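Local coordinates for protein LysR family transcriptional regulator (Vibrio vulnificus, PDB 5B7H) that probably acts as a peroxide-responsive, LysR-type DNA-binding transcription factor of the OxyR group, present in this structure as its regulatory domain, at residues Ile70-Val75 with Ala190-Gly195; Pro89-Ile94 with Ile165-Ile170; Thr151-Val156 with Gly173-Gln178. The protein carries 1 engineered substitution. All blocks are in the same frame, centred on the assembly; numbering follows the deposited sequence. Where two conformers were deposited one is given.

Interaction 1 of 3, residues Ile70-Val75 with Ala190-Gly195; sequences ILALPV and AYRDIG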
ATOM      1  N   ILE A  70     -11.493   3.577 -10.938  1.00  6.84           N
ATOM      2  CA  ILE A  70     -12.241   3.762  -9.701  1.00  7.56           C
ATOM      3  C   ILE A  70     -11.498   4.846  -8.941  1.00  8.31           C
ATOM      4  O   ILE A  70     -10.321   4.661  -8.549  1.00 10.13           O
ATOM      5  CB  ILE A  70     -12.399   2.457  -8.901  1.00  7.34           C
ATOM      6  CG1 ILE A  70     -13.201   1.422  -9.710  1.00  8.75           C
ATOM      7  CG2 ILE A  70     -13.040   2.795  -7.558  1.00  8.88           C
ATOM      8  CD1 ILE A  70     -13.330  -0.022  -9.001  1.00 11.86           C
ATOM      9  N   LEU A  71     -12.170   5.979  -8.765  1.00  8.05           N
ATOM     10  CA  LEU A  71     -11.587   7.160  -8.148  1.00  8.16           C
ATOM     11  C   LEU A  71     -12.426   7.576  -6.957  1.00  8.14           C
ATOM     12  O   LEU A  71     -13.592   7.208  -6.821  1.00  9.47           O
ATOM     13  CB  LEU A  71     -11.581   8.351  -9.147  1.00 10.48           C
ATOM     14  CG  LEU A  71     -10.757   8.232 -10.445  1.00  8.22           C
ATOM     15  CD1 LEU A  71     -10.742   9.531 -11.202  1.00 12.58           C
ATOM     16  CD2 LEU A  71      -9.330   7.831 -10.103  1.00 11.31           C
ATOM     17  N   ALA A  72     -11.804   8.370  -6.086  1.00  8.02           N
ATOM     18  CA  ALA A  72     -12.560   9.209  -5.151  1.00  7.45           C
ATOM     19  C   ALA A  72     -12.938  10.526  -5.835  1.00  7.65           C
ATOM     20  O   ALA A  72     -12.110  11.157  -6.505  1.00  8.62           O
ATOM     21  CB  ALA A  72     -11.737   9.458  -3.880  1.00  9.10           C
ATOM     22  N   LEU A  73     -14.214  10.902  -5.707  1.00  9.46           N
ATOM     23  CA  LEU A  73     -14.733  12.103  -6.343  1.00 11.88           C
ATOM     24  C   LEU A  73     -15.194  13.091  -5.273  1.00 12.98           C
ATOM     25  O   LEU A  73     -15.541  12.692  -4.161  1.00 12.35           O
ATOM     26  CB  LEU A  73     -15.904  11.731  -7.270  1.00 11.70           C
ATOM     27  CG  LEU A  73     -15.531  10.821  -8.456  1.00 15.27           C
ATOM     28  CD1 LEU A  73     -16.850  10.605  -9.263  1.00 16.06           C
ATOM     29  CD2 LEU A  73     -14.434  11.358  -9.380  1.00 18.89           C
ATOM     30  N   PRO A  74     -15.214  14.398  -5.569  1.00 12.38           N
ATOM     31  CA  PRO A  74     -14.901  15.004  -6.850  1.00 11.18           C
ATOM     32  C   PRO A  74     -13.433  15.273  -7.035  1.00 13.22           C
ATOM     33  O   PRO A  74     -12.676  15.663  -6.089  1.00 13.74           O
ATOM     34  CB  PRO A  74     -15.655  16.339  -6.784  1.00 14.74           C
ATOM     35  CG  PRO A  74     -15.598  16.716  -5.313  1.00 15.60           C
ATOM     36  CD  PRO A  74     -15.667  15.391  -4.557  1.00 13.95           C
ATOM     37  N   VAL A  75     -13.009  15.080  -8.278  1.00 12.63           N
ATOM     38  CA  VAL A  75     -11.703  15.529  -8.771  1.00 13.83           C
ATOM     39  C   VAL A  75     -11.962  16.033 -10.190  1.00 17.77           C
ATOM     40  O   VAL A  75     -13.020  15.802 -10.759  1.00 18.74           O
ATOM     41  CB  VAL A  75     -10.614  14.446  -8.743  1.00 14.21           C
ATOM     42  CG1 VAL A  75     -10.282  14.044  -7.299  1.00 15.09           C
ATOM     43  CG2 VAL A  75     -11.049  13.183  -9.489  1.00 14.77           C
ATOM     44  N   ALA A 190     -19.242  12.879   7.609  1.00 33.11           N
ATOM     45  CA  ALA A 190     -18.419  13.257   6.481  1.00 21.64           C
ATOM     46  C   ALA A 190     -17.947  12.001   5.759  1.00 16.59           C
ATOM     47  O   ALA A 190     -17.786  10.938   6.362  1.00 15.99           O
ATOM     48  CB  ALA A 190     -17.193  13.955   6.960  1.00 19.94           C
ATOM     49  N   TYR A 191     -17.719  12.144   4.460  1.00 15.56           N
ATOM     50  CA  TYR A 191     -17.481  10.975   3.619  1.00 11.92           C
ATOM     51  C   TYR A 191     -16.869  11.460   2.319  1.00 12.71           C
ATOM     52  O   TYR A 191     -16.863  12.662   2.025  1.00 12.13           O
ATOM     53  CB  TYR A 191     -18.813  10.246   3.369  1.00 14.03           C
ATOM     54  CG  TYR A 191     -19.827  11.062   2.552  1.00 15.67           C
ATOM     55  CD1 TYR A 191     -20.801  11.812   3.199  1.00 25.58           C
ATOM     56  CD2 TYR A 191     -19.794  11.102   1.155  1.00 17.16           C
ATOM     57  CE1 TYR A 191     -21.708  12.574   2.467  1.00 21.71           C
ATOM     58  CE2 TYR A 191     -20.718  11.873   0.402  1.00 21.24           C
ATOM     59  CZ  TYR A 191     -21.663  12.593   1.082  1.00 29.39           C
ATOM     60  OH  TYR A 191     -22.574  13.344   0.357  1.00 35.05           O
ATOM     61  N   ARG A 192     -16.420  10.497   1.498  1.00  9.03           N
ATOM     62  CA  ARG A 192     -16.004  10.763   0.117  1.00  9.71           C
ATOM     63  C   ARG A 192     -16.876   9.922  -0.813  1.00 11.14           C
ATOM     64  O   ARG A 192     -17.243   8.785  -0.496  1.00 13.34           O
ATOM     65  CB  ARG A 192     -14.492  10.496  -0.158  1.00  9.66           C
ATOM     66  CG  ARG A 192     -14.090   9.056   0.176  1.00  8.95           C
ATOM     67  CD  ARG A 192     -12.616   8.870  -0.111  1.00  9.10           C
ATOM     68  NE  ARG A 192     -12.271   7.501   0.223  1.00  8.49           N
ATOM     69  CZ  ARG A 192     -11.106   6.924  -0.074  1.00  8.38           C
ATOM     70  NH1 ARG A 192     -10.157   7.594  -0.722  1.00  9.51           N
ATOM     71  NH2 ARG A 192     -10.890   5.656   0.261  1.00  8.38           N
ATOM     72  N   ASP A 193     -17.241  10.482  -1.959  1.00  9.97           N
ATOM     73  CA  ASP A 193     -17.886   9.707  -3.014  1.00  7.95           C
ATOM     74  C   ASP A 193     -16.857   8.825  -3.714  1.00  9.80           C
ATOM     75  O   ASP A 193     -15.689   9.190  -3.874  1.00 10.73           O
ATOM     76  CB  ASP A 193     -18.480  10.636  -4.071  1.00 10.20           C
ATOM     77  CG  ASP A 193     -19.802  11.235  -3.686  1.00 20.04           C
ATOM     78  OD1 ASP A 193     -20.588  10.661  -2.878  1.00 16.73           O
ATOM     79  OD2 ASP A 193     -20.110  12.336  -4.240  1.00 21.75           O
ATOM     80  N   ILE A 194     -17.287   7.639  -4.118  1.00  7.91           N
ATOM     81  CA  ILE A 194     -16.481   6.744  -4.917  1.00  9.42           C
ATOM     82  C   ILE A 194     -17.177   6.641  -6.268  1.00  8.49           C
ATOM     83  O   ILE A 194     -18.408   6.476  -6.335  1.00 10.49           O
ATOM     84  CB  ILE A 194     -16.444   5.353  -4.246  1.00  8.34           C
ATOM     85  CG1 ILE A 194     -15.964   5.460  -2.785  1.00  9.96           C
ATOM     86  CG2 ILE A 194     -15.564   4.374  -5.101  1.00 10.03           C
ATOM     87  CD1 ILE A 194     -14.619   6.020  -2.635  1.00 11.39           C
ATOM     88  N   GLY A 195     -16.396   6.686  -7.345  1.00  9.44           N
ATOM     89  CA  GLY A 195     -17.039   6.575  -8.636  1.00 11.60           C
ATOM     90  C   GLY A 195     -16.187   5.866  -9.662  1.00  7.78           C
ATOM     91  O   GLY A 195     -14.998   5.655  -9.468  1.00  9.48           O
TER
HETATM   92  O   HOH W   1     -16.598  13.339  -1.912  1.00 19.97           O
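Gly195 O is gripped by two donors of the neighbouring strand: Leu71 N gives it a nearly straight 2.9 Å hydrogen bond, and Ile70 CA adds a CA-H...O contact of 3.4 Å. The bond is returned by Gly195 N, which lies 2.9 Å from Leu71 O, so Leu71 and Gly195 form a hydrogen-bonded antiparallel pair. Two residues along, Leu73 N reaches Asp193 O at 2.9 Å. Between them Ala72 and Ile194 make the non-hydrogen-bonded pair, drawn in to 4.6 Å between CA atoms. The pairing then opens, and a water spans the gap, donating to Leu73 O at 2.6 Å and accepting from Asp193 N; Leu73 is followed by a cis peptide bond to Pro74. Strand 68-73, of the first subdomain, pairs here with strand 180-198, which extends to the second, in a LysR regulatory domain of the periplasmic-binding-protein fold. On the Leu73 and Asp193 face, Leu73 CG stands anti to the carbonyl carbon (chi1 -64°), and CD1 lies 4.1 Å from Gly195 CA, passing over a residue without a side chain. On the Ala72 and Ile194 face, Ala72 CB packs against Arg192 CD near Ser124, the engineered residue at the position of a natural cysteine, probably the peroxide-sensing one as in OxyR. Arg192, extended from CG to NE, ends in a salt bridge from NE to Asp88 and a hydrogen bond between NH1 and Thr25; a sulfate ion lies near. Ile70 and Ile194 bring their CG2 methyls together at an oblique angle.

Interaction 2 of 3, residues Pro89-Ile94 with Ile165-Ile170; sequences PFKMVI and IPQMAI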
ATOM      1  N   PRO A  89     -17.360   6.653   4.355  1.00 11.10           N
ATOM      2  CA  PRO A  89     -17.231   7.586   5.478  1.00  9.26           C
ATOM      3  C   PRO A  89     -15.789   7.805   5.906  1.00 12.33           C
ATOM      4  O   PRO A  89     -14.941   6.928   5.746  1.00 12.09           O
ATOM      5  CB  PRO A  89     -18.011   6.899   6.606  1.00 15.49           C
ATOM      6  CG  PRO A  89     -18.949   6.026   5.907  1.00 14.69           C
ATOM      7  CD  PRO A  89     -18.234   5.522   4.667  1.00 11.22           C
ATOM      8  N   PHE A  90     -15.538   8.965   6.532  1.00 12.15           N
ATOM      9  CA  PHE A  90     -14.253   9.257   7.159  1.00 12.38           C
ATOM     10  C   PHE A  90     -14.366   9.063   8.664  1.00 11.54           C
ATOM     11  O   PHE A  90     -15.409   9.369   9.278  1.00 14.15           O
ATOM     12  CB  PHE A  90     -13.846  10.710   6.913  1.00 13.09           C
ATOM     13  CG  PHE A  90     -13.348  10.976   5.522  1.00 14.05           C
ATOM     14  CD1 PHE A  90     -13.965  11.874   4.708  1.00 10.96           C
ATOM     15  CD2 PHE A  90     -12.239  10.308   5.039  1.00 15.76           C
ATOM     16  CE1 PHE A  90     -13.492  12.114   3.407  1.00 12.15           C
ATOM     17  CE2 PHE A  90     -11.779  10.561   3.737  1.00 19.88           C
ATOM     18  CZ  PHE A  90     -12.408  11.473   2.941  1.00 17.65           C
ATOM     19  N   LYS A  91     -13.295   8.569   9.256  1.00 10.50           N
ATOM     20  CA  LYS A  91     -13.157   8.575  10.703  1.00 12.47           C
ATOM     21  C   LYS A  91     -11.832   9.234  11.041  1.00 12.67           C
ATOM     22  O   LYS A  91     -10.990   9.473  10.179  1.00 14.57           O
ATOM     23  CB  LYS A  91     -13.118   7.146  11.233  1.00 12.63           C
ATOM     24  CG  LYS A  91     -14.425   6.363  10.991  1.00 13.05           C
ATOM     25  CD  LYS A  91     -15.509   6.926  11.863  1.00 15.16           C
ATOM     26  CE  LYS A  91     -16.612   5.889  12.029  1.00 30.22           C
ATOM     27  NZ  LYS A  91     -17.339   5.778  10.781  1.00 26.53           N
ATOM     28  N   MET A  92     -11.661   9.581  12.303  1.00 12.39           N
ATOM     29  CA  MET A  92     -10.338   9.951  12.789  1.00 12.69           C
ATOM     30  C   MET A  92      -9.782   8.809  13.627  1.00 11.15           C
ATOM     31  O   MET A  92     -10.516   7.975  14.165  1.00 12.37           O
ATOM     32  CB  MET A  92     -10.409  11.258  13.600  1.00 13.68           C
ATOM     33  CG  MET A  92     -10.949  12.405  12.754  1.00 15.74           C
ATOM     34  SD  MET A  92     -10.809  14.011  13.557  1.00 17.83           S
ATOM     35  CE  MET A  92      -9.009  14.182  13.517  1.00 19.99           C
ATOM     36  N   VAL A  93      -8.465   8.768  13.759  0.86 10.42           N
ATOM     37  CA  VAL A  93      -7.843   7.739  14.577  0.86 11.78           C
ATOM     38  C   VAL A  93      -6.802   8.396  15.471  0.86 11.42           C
ATOM     39  O   VAL A  93      -6.156   9.375  15.093  0.86 10.83           O
ATOM     40  CB  VAL A  93      -7.168   6.591  13.767  0.86 11.86           C
ATOM     41  CG1 VAL A  93      -8.162   5.659  13.136  0.86 14.28           C
ATOM     42  CG2 VAL A  93      -6.211   7.182  12.701  0.86 10.68           C
ATOM     43  N   ILE A  94      -6.640   7.850  16.664  0.86 11.41           N
ATOM     44  CA  ILE A  94      -5.577   8.233  17.590  0.86 11.80           C
ATOM     45  C   ILE A  94      -5.061   6.968  18.266  0.86 12.57           C
ATOM     46  O   ILE A  94      -5.730   5.935  18.315  0.86 12.44           O
ATOM     47  CB  ILE A  94      -6.056   9.226  18.675  0.86 14.28           C
ATOM     48  CG1 ILE A  94      -7.105   8.577  19.590  0.86 13.77           C
ATOM     49  CG2 ILE A  94      -6.606  10.462  18.031  0.86 17.00           C
ATOM     50  CD1 ILE A  94      -7.651   9.536  20.701  0.86 18.10           C
ATOM     51  N   ILE A 165      -9.060   8.741   8.227  0.56 11.04           N
ATOM     52  CA  ILE A 165      -8.955   7.421   7.587  0.56 12.33           C
ATOM     53  C   ILE A 165     -10.285   7.048   6.939  0.56 10.61           C
ATOM     54  O   ILE A 165     -11.336   7.203   7.575  0.56 11.28           O
ATOM     55  CB  ILE A 165      -8.598   6.326   8.620  0.56 10.45           C
ATOM     56  CG1 ILE A 165      -7.244   6.641   9.265  0.56 14.70           C
ATOM     57  CG2 ILE A 165      -8.470   4.971   7.935  0.56 11.58           C
ATOM     58  CD1 ILE A 165      -6.134   6.790   8.212  0.56 14.77           C
ATOM     59  N   PRO A 166     -10.296   6.505   5.728  1.00  8.92           N
ATOM     60  CA  PRO A 166     -11.562   6.057   5.148  1.00 11.26           C
ATOM     61  C   PRO A 166     -12.031   4.745   5.768  1.00  9.71           C
ATOM     62  O   PRO A 166     -11.239   3.860   6.131  1.00 10.25           O
ATOM     63  CB  PRO A 166     -11.203   5.866   3.662  1.00 12.29           C
ATOM     64  CG  PRO A 166      -9.751   5.527   3.649  1.00 12.96           C
ATOM     65  CD  PRO A 166      -9.132   6.265   4.851  1.00  8.64           C
ATOM     66  N   GLN A 167     -13.354   4.643   5.857  1.00 10.52           N
ATOM     67  CA  GLN A 167     -13.997   3.485   6.443  1.00 10.56           C
ATOM     68  C   GLN A 167     -13.576   2.207   5.765  1.00  9.70           C
ATOM     69  O   GLN A 167     -13.364   1.192   6.445  1.00  9.95           O
ATOM     70  CB  GLN A 167     -15.514   3.626   6.417  1.00 10.57           C
ATOM     71  CG  GLN A 167     -16.195   2.526   7.266  1.00 11.84           C
ATOM     72  CD  GLN A 167     -15.853   2.636   8.744  1.00 17.42           C
ATOM     73  OE1 GLN A 167     -15.886   3.735   9.307  1.00 22.02           O
ATOM     74  NE2 GLN A 167     -15.556   1.508   9.377  1.00 20.86           N
ATOM     75  N   MET A 168     -13.397   2.228   4.426  1.00 10.25           N
ATOM     76  CA  MET A 168     -13.045   0.957   3.803  1.00 10.08           C
ATOM     77  C   MET A 168     -11.701   0.424   4.288  1.00 10.12           C
ATOM     78  O   MET A 168     -11.473  -0.793   4.287  1.00  9.53           O
ATOM     79  CB  MET A 168     -13.107   1.036   2.274  1.00  8.60           C
ATOM     80  CG  MET A 168     -12.129   2.052   1.691  1.00 11.09           C
ATOM     81  SD  MET A 168     -12.029   1.952  -0.141  1.00 11.91           S
ATOM     82  CE  MET A 168     -13.698   2.480  -0.588  1.00 10.40           C
ATOM     83  N   ALA A 169     -10.785   1.312   4.683  1.00  8.20           N
ATOM     84  CA  ALA A 169      -9.512   0.829   5.230  1.00  8.28           C
ATOM     85  C   ALA A 169      -9.715   0.156   6.580  1.00  9.24           C
ATOM     86  O   ALA A 169      -9.097  -0.901   6.858  1.00 10.42           O
ATOM     87  CB  ALA A 169      -8.513   1.990   5.321  1.00  9.86           C
ATOM     88  N   ILE A 170     -10.545   0.766   7.436  1.00  8.56           N
ATOM     89  CA  ILE A 170     -10.850   0.162   8.727  1.00 10.51           C
ATOM     90  C   ILE A 170     -11.495  -1.197   8.534  1.00 10.66           C
ATOM     91  O   ILE A 170     -11.130  -2.184   9.213  1.00 10.61           O
ATOM     92  CB  ILE A 170     -11.768   1.091   9.532  1.00 10.52           C
ATOM     93  CG1 ILE A 170     -11.061   2.422   9.764  1.00 14.54           C
ATOM     94  CG2 ILE A 170     -12.093   0.434  10.850  1.00 11.91           C
ATOM     95  CD1 ILE A 170     -11.980   3.454  10.427  1.00 18.24           C
TER
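Pro89-Lys91 run antiparallel to Ile165-Gln167, with Lys91 and Ile165 exchanging two backbone bonds (Lys91 N to Ile165 O 2.9 Å, Ile165 N to Lys91 O 2.8 Å) and Gln167 N closing the pairing on Pro89 O at 2.8 Å. Gln167 is the first residue of the helix, yet its N-H still belongs to the sheet; Pro166 sits at the N-cap. On the face it shares with Ile165, Lys91 bends at chi2 and again at chi4 (-72°), curling so that NZ lies 2.9 Å from Gln167 OE1, tilted 30° from the plane of that side-chain carbonyl. Gln167 meets it with CG anti to the backbone N (chi1 -170°) and a bend at chi2, while its NE2 holds Asp171 one turn on. The aliphatic part of Lys91 is used too: Ile170 CD1 comes in at about a right angle to it, 3.8 Å from CG. Pro89 CD rests 3.7 Å from Gln167 CB. Farther along, Val93 and Ile165 cross at nearly a right angle through methyl and methylene groups; both have two conformers, so this detail is less certain. Phe90 points to the other face, where its ring lies among Leu125, His128 and Ala129 of helix 124-132. A strand running straight into a helix beside strand 81-95 builds the edge of the second subdomain in this LysR-type, periplasmic-binding-protein fold.

Interaction 3 of 3, residues Thr151-Val156 with Gly173-Gln178; sequences TLVQMV and GLLDNQ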
ATOM      1  N   THR A 151       1.892   4.307   6.206  1.00  7.55           N
ATOM      2  CA  THR A 151       2.899   4.976   7.046  1.00  7.06           C
ATOM      3  C   THR A 151       2.288   6.141   7.821  1.00  8.25           C
ATOM      4  O   THR A 151       2.720   6.438   8.946  1.00  7.96           O
ATOM      5  CB  THR A 151       4.142   5.390   6.256  1.00  8.45           C
ATOM      6  OG1 THR A 151       3.766   6.249   5.168  1.00  9.03           O
ATOM      7  CG2 THR A 151       4.929   4.178   5.750  1.00 11.17           C
ATOM      8  N   LEU A 152       1.249   6.764   7.268  1.00  7.10           N
ATOM      9  CA  LEU A 152       0.494   7.752   8.025  1.00  8.49           C
ATOM     10  C   LEU A 152      -0.093   7.136   9.291  1.00  7.00           C
ATOM     11  O   LEU A 152       0.040   7.690  10.408  1.00  9.43           O
ATOM     12  CB  LEU A 152      -0.614   8.298   7.128  1.00 10.05           C
ATOM     13  CG  LEU A 152      -1.616   9.286   7.720  1.00  9.37           C
ATOM     14  CD1 LEU A 152      -0.905  10.489   8.281  1.00 13.27           C
ATOM     15  CD2 LEU A 152      -2.614   9.662   6.591  1.00 12.31           C
ATOM     16  N   VAL A 153      -0.766   5.993   9.145  1.00  7.20           N
ATOM     17  CA  VAL A 153      -1.379   5.349  10.298  1.00  8.99           C
ATOM     18  C   VAL A 153      -0.317   4.890  11.291  1.00  9.00           C
ATOM     19  O   VAL A 153      -0.515   4.975  12.521  1.00  8.96           O
ATOM     20  CB  VAL A 153      -2.230   4.178   9.789  1.00 10.81           C
ATOM     21  CG1 VAL A 153      -2.592   3.246  10.983  1.00 14.34           C
ATOM     22  CG2 VAL A 153      -3.480   4.759   9.075  1.00 12.78           C
ATOM     23  N   GLN A 154       0.842   4.433  10.794  1.00  7.98           N
ATOM     24  CA  GLN A 154       1.916   4.035  11.703  1.00  6.44           C
ATOM     25  C   GLN A 154       2.426   5.221  12.521  1.00  8.48           C
ATOM     26  O   GLN A 154       2.739   5.060  13.703  1.00  8.82           O
ATOM     27  CB  GLN A 154       3.072   3.392  10.942  1.00  8.65           C
ATOM     28  CG  GLN A 154       2.696   2.005  10.376  1.00  7.20           C
ATOM     29  CD  GLN A 154       3.468   1.620   9.125  1.00  8.29           C
ATOM     30  OE1 GLN A 154       4.265   2.417   8.589  1.00  8.95           O
ATOM     31  NE2 GLN A 154       3.168   0.443   8.610  1.00  8.25           N
ATOM     32  N   MET A 155       2.532   6.410  11.929  1.00  8.20           N
ATOM     33  CA  MET A 155       2.929   7.576  12.731  1.00  7.94           C
ATOM     34  C   MET A 155       1.892   7.896  13.805  1.00  7.33           C
ATOM     35  O   MET A 155       2.252   8.238  14.942  1.00  9.23           O
ATOM     36  CB  MET A 155       3.174   8.812  11.870  1.00  8.96           C
ATOM     37  CG  MET A 155       4.434   8.676  11.029  1.00  8.17           C
ATOM     38  SD  MET A 155       4.881  10.166  10.139  1.00 10.28           S
ATOM     39  CE  MET A 155       3.660  10.186   8.826  1.00 11.71           C
ATOM     40  N   VAL A 156       0.601   7.760  13.479  1.00  8.00           N
ATOM     41  CA  VAL A 156      -0.426   7.949  14.503  1.00 10.14           C
ATOM     42  C   VAL A 156      -0.273   6.879  15.571  1.00 10.11           C
ATOM     43  O   VAL A 156      -0.386   7.160  16.774  1.00  9.75           O
ATOM     44  CB  VAL A 156      -1.818   7.943  13.836  1.00 10.58           C
ATOM     45  CG1 VAL A 156      -2.933   7.927  14.918  1.00 10.51           C
ATOM     46  CG2 VAL A 156      -1.980   9.194  12.949  1.00 12.55           C
ATOM     47  N   GLY A 173      -9.051  -4.037   7.895  1.00 10.33           N
ATOM     48  CA  GLY A 173      -8.067  -4.397   8.899  1.00 10.08           C
ATOM     49  C   GLY A 173      -6.836  -3.513   9.007  1.00 10.16           C
ATOM     50  O   GLY A 173      -5.848  -3.941   9.612  1.00 11.41           O
ATOM     51  N   LEU A 174      -6.839  -2.321   8.403  1.00  9.40           N
ATOM     52  CA  LEU A 174      -5.625  -1.504   8.394  1.00  9.84           C
ATOM     53  C   LEU A 174      -5.162  -1.221   9.824  1.00  8.38           C
ATOM     54  O   LEU A 174      -3.932  -1.083  10.062  1.00 10.69           O
ATOM     55  CB  LEU A 174      -5.901  -0.188   7.642  1.00  9.72           C
ATOM     56  CG  LEU A 174      -4.652   0.710   7.494  1.00 12.76           C
ATOM     57  CD1 LEU A 174      -3.629   0.071   6.556  1.00 14.23           C
ATOM     58  CD2 LEU A 174      -5.135   2.056   6.947  1.00 15.20           C
ATOM     59  N   LEU A 175      -6.114  -1.112  10.773  1.00  8.46           N
ATOM     60  CA  LEU A 175      -5.717  -0.749  12.131  1.00  8.16           C
ATOM     61  C   LEU A 175      -5.363  -1.948  12.996  1.00 10.13           C
ATOM     62  O   LEU A 175      -4.931  -1.756  14.144  1.00 10.99           O
ATOM     63  CB  LEU A 175      -6.824   0.045  12.832  1.00 10.13           C
ATOM     64  CG  LEU A 175      -7.469   1.129  11.961  1.00 12.78           C
ATOM     65  CD1 LEU A 175      -8.487   1.867  12.806  1.00 12.91           C
ATOM     66  CD2 LEU A 175      -6.486   2.093  11.373  1.00 11.04           C
ATOM     67  N   ASP A 176      -5.473  -3.155  12.481  1.00  8.95           N
ATOM     68  CA  ASP A 176      -5.252  -4.343  13.326  1.00  9.22           C
ATOM     69  C   ASP A 176      -3.872  -4.319  13.981  1.00  9.65           C
ATOM     70  O   ASP A 176      -2.826  -4.008  13.353  1.00 10.66           O
ATOM     71  CB  ASP A 176      -5.314  -5.603  12.481  1.00 13.70           C
ATOM     72  CG  ASP A 176      -6.736  -6.043  12.181  1.00 19.35           C
ATOM     73  OD1 ASP A 176      -7.705  -5.516  12.793  1.00 17.00           O
ATOM     74  OD2 ASP A 176      -6.868  -6.953  11.315  1.00 24.33           O
ATOM     75  N   ASN A 177      -3.872  -4.636  15.272  1.00  9.87           N
ATOM     76  CA  ASN A 177      -2.645  -4.795  16.046  1.00  8.85           C
ATOM     77  C   ASN A 177      -1.836  -3.497  16.199  1.00  8.61           C
ATOM     78  O   ASN A 177      -0.690  -3.545  16.683  1.00 11.68           O
ATOM     79  CB  ASN A 177      -1.778  -5.967  15.530  1.00  9.05           C
ATOM     80  CG  ASN A 177      -2.464  -7.253  15.693  1.00 11.15           C
ATOM     81  OD1 ASN A 177      -2.990  -7.503  16.758  1.00 13.36           O
ATOM     82  ND2 ASN A 177      -2.451  -8.100  14.666  1.00 14.83           N
ATOM     83  N   GLN A 178      -2.432  -2.342  15.928  1.00  8.01           N
ATOM     84  CA  GLN A 178      -1.719  -1.073  16.106  1.00  8.55           C
ATOM     85  C   GLN A 178      -2.209  -0.270  17.285  1.00  8.86           C
ATOM     86  O   GLN A 178      -1.738   0.847  17.490  1.00 10.66           O
ATOM     87  CB  GLN A 178      -1.793  -0.228  14.821  1.00  9.32           C
ATOM     88  CG  GLN A 178      -1.238  -1.028  13.625  1.00 10.43           C
ATOM     89  CD  GLN A 178      -0.739  -0.111  12.536  1.00 15.29           C
ATOM     90  OE1 GLN A 178       0.264   0.554  12.730  1.00 12.82           O
ATOM     91  NE2 GLN A 178      -1.455  -0.054  11.399  1.00 10.87           N
TER
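Val153 pushes both methyls from helix 149-157 towards a loop that folds over it, and the two meet different side chains: CG2 Leu174, CG1 both Leu175 and Gln178. That loop follows helix 167-171, which ends in a Schellman motif with Gly173 as its positive-phi residue; a type I turn (Gly173-Asp176) and a type II turn (Leu175-Gln178) then follow. With CG1 anti to the backbone N (chi1 165°) and CG2 beside it, Val153 spreads its branches between the loop residues. CG2 takes Leu174 CD2 at 3.8 Å, the two side chains crossing obliquely, whereas CG1 meets Leu175 CD2 at 4.1 Å with the chains at about a right angle. Ile165 and Leu180 also pack on Val153. Gln178 also stands nearly perpendicular to Val153 and lays its amide end on CG1, NE2 being 3.5 Å from that methyl. The other branch of the amide, OE1, touches Gln154 CG at 3.7 Å; the two amide planes are turned 60° apart and are not hydrogen-bonded to each other. Gln154 instead directs NE2 to Ala27 O of the second subunit, whose Leu31 and Cys32 also pack here, so this face of the contact lies at the dimer interface. Across the loop, Gln178 NE2 donates to Leu174 O at 3.0 Å, lying in the carbonyl plane, with that oxygen only 2° out of the Gln178 amide plane.

Overall arrangement
Interaction 2 and interaction 3 both lie, in sequence, within the loop that interaction 1 closes, while their own segments alternate: 89-94, 151-156, 165-170, 173-178. Interactions 1 and 2 share one mixed sheet, in which strands 180-198 and 81-95 are neighbours; their centres are 14 Å apart, and Ala190 O probably accepts from Phe90 N. Interaction 3, its centre 11 Å from that of interaction 2, joins helix 149-157 to the loop 173-178 and touches interaction 2 where Val153 packs on Ile165; it stays about 10 Å (nearest atoms) from interaction 1. The series thus runs from the first subdomain, along the two long connecting strands, to a dimer-facing side of the second.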